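Local coordinates for protein binary enterotoxin of Clostridium perfringens component a (Clostridium perfringens, PDB 5WTZ) that transfers ADP-ribose from NAD to actin, probably as the enzymatic component of a two-part, iota-like enterotoxin, at residues P91-F103 with Q137-I150. Sequence-based numbering, arbitrary orientation.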
loop_
_atom_site.group_PDB
_atom_site.type_symbol
_atom_site.label_atom_id
_atom_site.label_comp_id
_atom_site.label_asym_id
_atom_site.label_seq_id
_atom_site.Cartn_x
_atom_site.Cartn_y
_atom_site.Cartn_z
ATOM N N PRO A 91 22.208 6.089 -7.454
ATOM C CA PRO A 91 21.118 5.276 -8.005
ATOM C C PRO A 91 21.534 3.927 -8.600
ATOM O O PRO A 91 22.627 3.782 -9.166
ATOM C CB PRO A 91 20.547 6.179 -9.093
ATOM C CG PRO A 91 20.735 7.536 -8.537
ATOM C CD PRO A 91 22.096 7.490 -7.893
ATOM N N LEU A 92 20.641 2.949 -8.460
ATOM C CA LEU A 92 20.832 1.616 -9.020
ATOM C C LEU A 92 19.542 1.142 -9.682
ATOM O O LEU A 92 18.495 1.092 -9.039
ATOM C CB LEU A 92 21.250 0.622 -7.931
ATOM C CG LEU A 92 21.467 -0.832 -8.376
ATOM C CD1 LEU A 92 22.784 -0.951 -9.103
ATOM C CD2 LEU A 92 21.404 -1.808 -7.202
ATOM N N TYR A 93 19.608 0.791 -10.962
ATOM C CA TYR A 93 18.472 0.136 -11.602
ATOM C C TYR A 93 18.481 -1.369 -11.316
ATOM O O TYR A 93 19.530 -2.026 -11.352
ATOM C CB TYR A 93 18.470 0.386 -13.108
ATOM C CG TYR A 93 18.240 1.812 -13.529
ATOM C CD1 TYR A 93 19.298 2.706 -13.625
ATOM C CD2 TYR A 93 16.966 2.269 -13.861
ATOM C CE1 TYR A 93 19.094 4.004 -14.023
ATOM C CE2 TYR A 93 16.758 3.570 -14.265
ATOM C CZ TYR A 93 17.833 4.434 -14.340
ATOM O OH TYR A 93 17.658 5.736 -14.734
ATOM N N VAL A 94 17.308 -1.914 -11.019
ATOM C CA VAL A 94 17.179 -3.333 -10.746
ATOM C C VAL A 94 16.050 -3.917 -11.578
ATOM O O VAL A 94 15.265 -3.165 -12.165
ATOM C CB VAL A 94 16.940 -3.608 -9.253
ATOM C CG1 VAL A 94 18.194 -3.256 -8.457
ATOM C CG2 VAL A 94 15.723 -2.843 -8.740
ATOM N N TYR A 95 15.988 -5.249 -11.626
ATOM C CA TYR A 95 15.103 -5.983 -12.534
ATOM C C TYR A 95 14.305 -7.068 -11.823
ATOM O O TYR A 95 14.803 -7.715 -10.895
ATOM C CB TYR A 95 15.921 -6.615 -13.671
ATOM C CG TYR A 95 16.670 -5.603 -14.505
ATOM C CD1 TYR A 95 17.904 -5.115 -14.095
ATOM C CD2 TYR A 95 16.138 -5.125 -15.692
ATOM C CE1 TYR A 95 18.590 -4.186 -14.847
ATOM C CE2 TYR A 95 16.830 -4.199 -16.461
ATOM C CZ TYR A 95 18.049 -3.726 -16.028
ATOM O OH TYR A 95 18.742 -2.792 -16.775
ATOM N N TYR A 96 13.059 -7.258 -12.247
ATOM C CA TYR A 96 12.298 -8.448 -11.876
ATOM C C TYR A 96 11.068 -8.595 -12.754
ATOM O O TYR A 96 10.420 -7.604 -13.112
ATOM C CB TYR A 96 11.885 -8.429 -10.398
ATOM C CG TYR A 96 11.014 -7.265 -9.980
ATOM C CD1 TYR A 96 11.569 -6.038 -9.647
ATOM C CD2 TYR A 96 9.637 -7.406 -9.881
ATOM C CE1 TYR A 96 10.765 -4.964 -9.246
ATOM C CE2 TYR A 96 8.839 -6.351 -9.488
ATOM C CZ TYR A 96 9.398 -5.141 -9.169
ATOM O OH TYR A 96 8.579 -4.112 -8.774
ATOM N N TYR A 97 10.787 -9.838 -13.119
ATOM C CA TYR A 97 9.543 -10.193 -13.783
ATOM C C TYR A 97 8.412 -10.059 -12.784
ATOM O O TYR A 97 8.605 -10.325 -11.593
ATOM C CB TYR A 97 9.598 -11.610 -14.322
ATOM C CG TYR A 97 10.400 -11.801 -15.591
ATOM C CD1 TYR A 97 10.012 -11.206 -16.787
ATOM C CD2 TYR A 97 11.528 -12.590 -15.591
ATOM C CE1 TYR A 97 10.742 -11.412 -17.959
ATOM C CE2 TYR A 97 12.257 -12.804 -16.756
ATOM C CZ TYR A 97 11.861 -12.204 -17.930
ATOM O OH TYR A 97 12.588 -12.402 -19.086
ATOM N N GLU A 98 7.240 -9.649 -13.256
ATOM C CA GLU A 98 6.121 -9.374 -12.357
ATOM C C GLU A 98 4.760 -9.844 -12.906
ATOM O O GLU A 98 4.551 -9.912 -14.123
ATOM C CB GLU A 98 6.076 -7.881 -12.035
ATOM C CG GLU A 98 4.991 -7.484 -11.015
ATOM C CD GLU A 98 5.125 -8.229 -9.679
ATOM O OE1 GLU A 98 4.828 -9.452 -9.608
ATOM O OE2 GLU A 98 5.531 -7.575 -8.694
ATOM N N ALA A 99 3.844 -10.185 -12.000
ATOM C CA ALA A 99 2.528 -10.678 -12.377
ATOM C C ALA A 99 1.600 -9.494 -12.585
ATOM O O ALA A 99 1.789 -8.442 -11.985
ATOM C CB ALA A 99 1.980 -11.627 -11.308
ATOM N N ASN A 100 0.606 -9.637 -13.446
ATOM C CA ASN A 100 -0.250 -8.485 -13.686
ATOM C C ASN A 100 -1.065 -8.104 -12.434
ATOM O O ASN A 100 -1.372 -6.930 -12.244
ATOM C CB ASN A 100 -1.160 -8.712 -14.904
ATOM C CG ASN A 100 -1.840 -10.052 -14.893
ATOM O OD1 ASN A 100 -1.486 -10.936 -14.116
ATOM N ND2 ASN A 100 -2.815 -10.221 -15.775
ATOM N N ASP A 101 -1.354 -9.044 -11.539
ATOM C CA ASP A 101 -2.164 -8.650 -10.374
ATOM C C ASP A 101 -1.414 -7.723 -9.405
ATOM O O ASP A 101 -2.044 -7.011 -8.631
ATOM C CB ASP A 101 -2.724 -9.874 -9.630
ATOM C CG ASP A 101 -1.657 -10.840 -9.169
ATOM O OD1 ASP A 101 -0.622 -10.405 -8.623
ATOM O OD2 ASP A 101 -1.873 -12.056 -9.345
ATOM N N LYS A 102 -0.085 -7.676 -9.468
ATOM C CA LYS A 102 0.635 -6.651 -8.719
ATOM C C LYS A 102 0.450 -5.258 -9.325
ATOM O O LYS A 102 0.911 -4.262 -8.768
ATOM C CB LYS A 102 2.125 -6.976 -8.620
ATOM C CG LYS A 102 2.503 -7.747 -7.355
ATOM C CD LYS A 102 2.308 -6.900 -6.097
ATOM C CE LYS A 102 3.331 -5.769 -6.019
ATOM N NZ LYS A 102 3.194 -4.916 -4.795
ATOM N N PHE A 103 -0.213 -5.177 -10.477
ATOM C CA PHE A 103 -0.561 -3.873 -11.013
ATOM C C PHE A 103 -2.075 -3.729 -11.031
ATOM O O PHE A 103 -2.609 -2.780 -11.593
ATOM C CB PHE A 103 0.057 -3.680 -12.403
ATOM C CG PHE A 103 1.545 -3.464 -12.361
ATOM C CD1 PHE A 103 2.057 -2.201 -12.092
ATOM C CD2 PHE A 103 2.428 -4.523 -12.577
ATOM C CE1 PHE A 103 3.432 -1.994 -12.039
ATOM C CE2 PHE A 103 3.797 -4.324 -12.515
ATOM C CZ PHE A 103 4.299 -3.063 -12.254
ATOM N N GLN A 137 4.350 -1.498 -2.136
ATOM C CA GLN A 137 5.017 -2.795 -2.116
ATOM C C GLN A 137 5.163 -3.334 -0.693
ATOM O O GLN A 137 5.994 -2.847 0.080
ATOM C CB GLN A 137 6.389 -2.680 -2.784
ATOM C CG GLN A 137 6.326 -2.045 -4.168
ATOM C CD GLN A 137 5.588 -2.906 -5.172
ATOM O OE1 GLN A 137 5.873 -4.102 -5.311
ATOM N NE2 GLN A 137 4.659 -2.306 -5.900
ATOM N N ASP A 138 4.369 -4.355 -0.361
ATOM C CA ASP A 138 4.376 -4.940 0.983
ATOM C C ASP A 138 5.588 -5.832 1.226
ATOM O O ASP A 138 6.061 -6.510 0.320
ATOM C CB ASP A 138 3.110 -5.746 1.231
ATOM C CG ASP A 138 1.890 -4.876 1.253
ATOM O OD1 ASP A 138 1.773 -4.078 2.205
ATOM O OD2 ASP A 138 1.080 -4.978 0.321
ATOM N N GLY A 139 6.070 -5.839 2.462
ATOM C CA GLY A 139 7.207 -6.667 2.826
ATOM C C GLY A 139 8.523 -6.191 2.232
ATOM O O GLY A 139 8.623 -5.073 1.717
ATOM N N PHE A 140 9.541 -7.038 2.329
ATOM C CA PHE A 140 10.817 -6.783 1.678
ATOM C C PHE A 140 10.717 -7.228 0.227
ATOM O O PHE A 140 9.961 -8.140 -0.110
ATOM C CB PHE A 140 11.965 -7.510 2.388
ATOM C CG PHE A 140 12.072 -7.187 3.849
ATOM C CD1 PHE A 140 12.751 -6.067 4.278
ATOM C CD2 PHE A 140 11.466 -8.001 4.795
ATOM C CE1 PHE A 140 12.826 -5.764 5.632
ATOM C CE2 PHE A 140 11.538 -7.705 6.141
ATOM C CZ PHE A 140 12.220 -6.585 6.562
ATOM N N LYS A 141 11.478 -6.576 -0.636
ATOM C CA LYS A 141 11.450 -6.898 -2.049
ATOM C C LYS A 141 12.855 -7.234 -2.518
ATOM O O LYS A 141 13.735 -6.382 -2.516
ATOM C CB LYS A 141 10.865 -5.725 -2.853
ATOM C CG LYS A 141 10.818 -5.957 -4.361
ATOM C CD LYS A 141 10.160 -7.288 -4.703
ATOM C CE LYS A 141 9.784 -7.360 -6.182
ATOM N NZ LYS A 141 9.031 -8.606 -6.520
ATOM N N ASP A 142 13.077 -8.486 -2.901
ATOM C CA ASP A 142 14.371 -8.860 -3.432
ATOM C C ASP A 142 14.293 -8.889 -4.944
ATOM O O ASP A 142 13.265 -9.265 -5.515
ATOM C CB ASP A 142 14.845 -10.198 -2.864
ATOM C CG ASP A 142 13.817 -11.303 -3.004
ATOM O OD1 ASP A 142 12.878 -11.369 -2.174
ATOM O OD2 ASP A 142 13.965 -12.124 -3.934
ATOM N N VAL A 143 15.374 -8.449 -5.580
ATOM C CA VAL A 143 15.425 -8.271 -7.024
ATOM C C VAL A 143 16.771 -8.689 -7.592
ATOM O O VAL A 143 17.671 -9.071 -6.844
ATOM C CB VAL A 143 15.161 -6.807 -7.407
ATOM C CG1 VAL A 143 13.746 -6.423 -7.044
ATOM C CG2 VAL A 143 16.155 -5.900 -6.705
ATOM N N THR A 144 16.915 -8.594 -8.911
ATOM C CA THR A 144 18.172 -8.943 -9.568
ATOM C C THR A 144 18.820 -7.715 -10.219
ATOM O O THR A 144 18.156 -6.706 -10.471
ATOM C CB THR A 144 17.961 -10.052 -10.615
ATOM O OG1 THR A 144 17.148 -9.565 -11.686
ATOM C CG2 THR A 144 17.265 -11.229 -9.982
ATOM N N MET A 145 20.123 -7.806 -10.485
ATOM C CA MET A 145 20.913 -6.653 -10.924
ATOM C C MET A 145 20.915 -6.423 -12.427
ATOM O O MET A 145 21.329 -5.363 -12.894
ATOM C CB MET A 145 22.360 -6.804 -10.462
ATOM C CG MET A 145 22.496 -6.919 -8.970
ATOM S SD MET A 145 24.183 -7.213 -8.427
ATOM C CE MET A 145 23.798 -7.872 -6.796
ATOM N N THR A 146 20.485 -7.422 -13.184
ATOM C CA THR A 146 20.597 -7.363 -14.635
ATOM C C THR A 146 19.331 -7.864 -15.305
ATOM O O THR A 146 18.548 -8.593 -14.701
ATOM C CB THR A 146 21.800 -8.198 -15.151
ATOM O OG1 THR A 146 21.759 -9.514 -14.587
ATOM C CG2 THR A 146 23.120 -7.536 -14.785
ATOM N N GLU A 147 19.132 -7.450 -16.552
ATOM C CA GLU A 147 18.004 -7.906 -17.345
ATOM C C GLU A 147 18.009 -9.417 -17.413
ATOM O O GLU A 147 19.027 -10.012 -17.742
ATOM C CB GLU A 147 18.054 -7.312 -18.750
ATOM C CG GLU A 147 16.874 -7.701 -19.620
ATOM C CD GLU A 147 17.044 -7.249 -21.053
ATOM O OE1 GLU A 147 17.158 -6.025 -21.275
ATOM O OE2 GLU A 147 17.077 -8.118 -21.957
ATOM N N PRO A 148 16.873 -10.048 -17.089
ATOM C CA PRO A 148 16.857 -11.514 -17.090
ATOM C C PRO A 148 17.244 -12.085 -18.446
ATOM O O PRO A 148 17.034 -11.431 -19.476
ATOM C CB PRO A 148 15.411 -11.847 -16.747
ATOM C CG PRO A 148 14.936 -10.653 -15.960
ATOM C CD PRO A 148 15.607 -9.476 -16.602
ATOM N N ASP A 149 17.829 -13.278 -18.432
ATOM C CA ASP A 149 18.336 -13.917 -19.642
ATOM C C ASP A 149 17.559 -15.191 -19.908
ATOM O O ASP A 149 17.973 -16.035 -20.716
ATOM C CB ASP A 149 19.828 -14.224 -19.504
ATOM C CG ASP A 149 20.478 -14.555 -20.831
ATOM O OD1 ASP A 149 19.866 -14.257 -21.877
ATOM O OD2 ASP A 149 21.595 -15.113 -20.830
ATOM N N ILE A 150 16.438 -15.332 -19.210
ATOM C CA ILE A 150 15.642 -16.553 -19.275
ATOM C C ILE A 150 14.142 -16.262 -19.333
ATOM O O ILE A 150 13.687 -15.151 -19.040
ATOM C CB ILE A 150 15.973 -17.515 -18.068
ATOM C CG1 ILE A 150 15.873 -16.803 -16.713
ATOM C CG2 ILE A 150 17.350 -18.139 -18.213
ATOM C CD1 ILE A 150 14.507 -16.694 -16.165
HETATM O O HOH W 1 22.132 -2.756 -11.640
HETATM O O HOH W 2 6.099 -4.650 -8.709
HETATM O O HOH W 3 6.542 -7.289 -5.942
HETATM O O HOH W 4 3.622 -6.098 -2.465
HETATM O O HOH W 5 3.854 -3.010 -8.489
#
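Y95 and T144 form a single antiparallel, hydrogen-bonded bridge where the edge strands of two sheets meet in the N-terminal ADP-ribosyltransferase-like domain, away from the NAD pocket in the C-terminal half. Strand 92-98 ends a mixed five-stranded sheet and strand 141-144 a three-stranded antiparallel one; with their axes 101° apart, the pairing stops after one bridge. Y95 N donates to T144 O at 2.9 Å, and T144 N returns a bond to Y95 O. T144 OG1, turned back toward the neighbouring strand by a chi1 of 66°, reaches the same oxygen (3.1 Å) from above the plane of that carbonyl; threonine's hydroxyl thus gives the bridge its third bond.

Beside the bridge, V143's two methyls let it touch two residues at once, CG2 against V94 CB and CG1 against Y96 CD1 (3.4 Å). Y95's broad, flat ring suits the T146-E147 peptide lying over it, E147 N 3.5 Å above its centre, while its hydroxyl bonds D11. K141 crosses the Y96 ring, with CE over the centre and NZ off-centre in a cation-pi contact; a long aliphatic chain with a charged end suits both roles. One water links K141 NZ to E98 OE2; at 4.2 Å they are too far apart for a direct salt bridge.

Farther out, K102 NZ bonds weakly to Q137 OE1, and F135 O accepts from NE2 of that amide, helping fix its rotation. At the other end, P148 CB packs 3.3 Å from Y97 CE2, and Y97 OH donates to I150 O, nearly in line with its C=O.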